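Local coordinates for stringent starvation protein A homolog (Haemophilus influenzae, PDB 3LYK) that probably forms an equimolar complex with the RNA polymerase holoenzyme but not with the core enzyme, at residues 123-128 and 162-167. Sequence-based numbering, arbitrary orientation.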
# COMPACT_ATOMS: atom_id res chain seq x y z
N SER B 123 8.04 -27.85 -1.12
CA SER B 123 8.04 -27.32 0.22
C SER B 123 7.06 -26.12 0.32
O SER B 123 6.27 -26.01 1.26
CB SER B 123 9.49 -26.99 0.60
OG SER B 123 9.60 -25.88 1.45
N ALA B 124 7.09 -25.24 -0.69
CA ALA B 124 6.16 -24.10 -0.76
C ALA B 124 4.70 -24.57 -0.84
O ALA B 124 3.85 -24.10 -0.08
CB ALA B 124 6.52 -23.21 -1.92
N LEU B 125 4.41 -25.52 -1.73
CA LEU B 125 3.06 -26.09 -1.83
C LEU B 125 2.53 -26.69 -0.54
O LEU B 125 1.37 -26.46 -0.17
CB LEU B 125 2.97 -27.11 -2.96
CG LEU B 125 3.17 -26.61 -4.40
CD1 LEU B 125 3.12 -27.77 -5.40
CD2 LEU B 125 2.14 -25.53 -4.77
N LYS B 126 3.36 -27.46 0.16
CA LYS B 126 2.92 -28.05 1.42
C LYS B 126 2.64 -26.98 2.46
O LYS B 126 1.66 -27.06 3.20
CB LYS B 126 3.93 -29.06 1.96
CG LYS B 126 3.38 -29.92 3.14
CD LYS B 126 3.98 -31.33 3.14
CE LYS B 126 5.45 -31.33 3.61
NZ LYS B 126 5.49 -31.43 5.09
N GLN B 127 3.52 -25.98 2.51
CA GLN B 127 3.34 -24.88 3.44
C GLN B 127 2.04 -24.09 3.18
O GLN B 127 1.28 -23.82 4.12
CB GLN B 127 4.57 -23.95 3.43
CG GLN B 127 4.73 -23.13 4.74
CD GLN B 127 5.39 -21.75 4.52
OE1 GLN B 127 6.43 -21.65 3.87
NE2 GLN B 127 4.79 -20.70 5.07
N LEU B 128 1.78 -23.73 1.92
CA LEU B 128 0.54 -23.00 1.57
C LEU B 128 -0.70 -23.82 1.87
O LEU B 128 -1.68 -23.31 2.41
CB LEU B 128 0.54 -22.57 0.11
CG LEU B 128 1.25 -21.25 -0.14
CD1 LEU B 128 1.38 -21.00 -1.62
CD2 LEU B 128 0.54 -20.07 0.56
N TRP B 162 -6.78 -19.96 -7.27
CA TRP B 162 -6.78 -20.28 -8.65
C TRP B 162 -5.41 -20.80 -9.08
O TRP B 162 -5.33 -21.84 -9.75
CB TRP B 162 -7.15 -19.05 -9.46
CG TRP B 162 -7.25 -19.30 -10.94
CD1 TRP B 162 -6.41 -18.80 -11.93
CD2 TRP B 162 -8.27 -20.06 -11.61
NE1 TRP B 162 -6.88 -19.19 -13.17
CE2 TRP B 162 -8.00 -19.97 -13.01
CE3 TRP B 162 -9.36 -20.82 -11.18
CZ2 TRP B 162 -8.79 -20.62 -13.99
CZ3 TRP B 162 -10.16 -21.46 -12.15
CH2 TRP B 162 -9.86 -21.34 -13.54
N LYS B 163 -4.34 -20.11 -8.69
CA LYS B 163 -3.01 -20.57 -9.05
C LYS B 163 -2.66 -21.88 -8.38
O LYS B 163 -2.05 -22.75 -9.03
CB LYS B 163 -1.94 -19.53 -8.78
CG LYS B 163 -1.90 -18.48 -9.89
CD LYS B 163 -0.78 -17.49 -9.65
CE LYS B 163 -0.71 -16.47 -10.73
NZ LYS B 163 -0.01 -16.99 -11.94
N LEU B 164 -3.03 -22.03 -7.10
CA LEU B 164 -2.75 -23.27 -6.39
C LEU B 164 -3.49 -24.45 -7.05
O LEU B 164 -2.87 -25.49 -7.29
CB LEU B 164 -3.16 -23.20 -4.91
CG LEU B 164 -2.29 -22.31 -4.01
CD1 LEU B 164 -2.86 -22.31 -2.61
CD2 LEU B 164 -0.83 -22.82 -4.03
N LYS B 165 -4.78 -24.29 -7.33
CA LYS B 165 -5.52 -25.32 -8.06
C LYS B 165 -4.72 -25.79 -9.32
O LYS B 165 -4.55 -26.98 -9.51
CB LYS B 165 -6.94 -24.88 -8.44
CG LYS B 165 -7.84 -26.03 -8.97
CD LYS B 165 -9.29 -25.58 -9.23
CE LYS B 165 -10.19 -26.76 -9.68
NZ LYS B 165 -9.85 -27.21 -11.08
N HIS B 166 -4.21 -24.86 -10.11
CA HIS B 166 -3.52 -25.20 -11.35
C HIS B 166 -2.09 -25.64 -11.18
O HIS B 166 -1.43 -25.99 -12.14
CB HIS B 166 -3.66 -24.07 -12.39
CG HIS B 166 -5.08 -23.89 -12.82
ND1 HIS B 166 -6.00 -23.22 -12.04
CD2 HIS B 166 -5.78 -24.43 -13.84
CE1 HIS B 166 -7.20 -23.30 -12.61
NE2 HIS B 166 -7.08 -24.02 -13.71
N LEU B 167 -1.62 -25.64 -9.94
CA LEU B 167 -0.33 -26.21 -9.63
C LEU B 167 -0.50 -27.61 -9.06
O LEU B 167 0.47 -28.24 -8.68
CB LEU B 167 0.46 -25.32 -8.67
CG LEU B 167 1.06 -24.07 -9.31
CD1 LEU B 167 1.54 -23.07 -8.22
CD2 LEU B 167 2.19 -24.45 -10.24
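Leu125 meets Leu164 and Leu167, and Leu128 meets Leu164, without a ring between them; the two flat groups, Trp162 and His166, stay within 162-167, farther from the other helix. His166 lays CE1 over one face of the Trp162 indole, near its rim, and the edge of the imidazole points at the Trp162 backbone. There ND1 of His166 donates to Trp162 O over 2.8 Å, nearly straight at 175° and in the imidazole plane. His166 N reaches the same oxygen from the other face of the carbonyl plane, so two N-H groups hold it. Phe187 and Phe192 pack edge-to-face with Trp162. Across the contact, Leu164 CD2 sits 3.7 Å from Leu128 CD1 and 4.1 Å from Leu125 CD2. Leu164, whose CB already points toward 123-128, has CG anti to the carbonyl carbon (chi1 -72°), which helps carry CD2 to that segment. The side chains of Leu125 and Leu164 run past one another in opposite senses, and Leu125 CD2 also approaches Leu167 CB (4.3 Å). Val169 touches both Leu125 and Leu164, while helix 89-115 packs against both segments. Aliphatic contacts thus join 123-128 to 162-167 within the all-helical GST C-terminal domain by dispersion and the burial of apolar surface, with no hydrogen bond between the two segments.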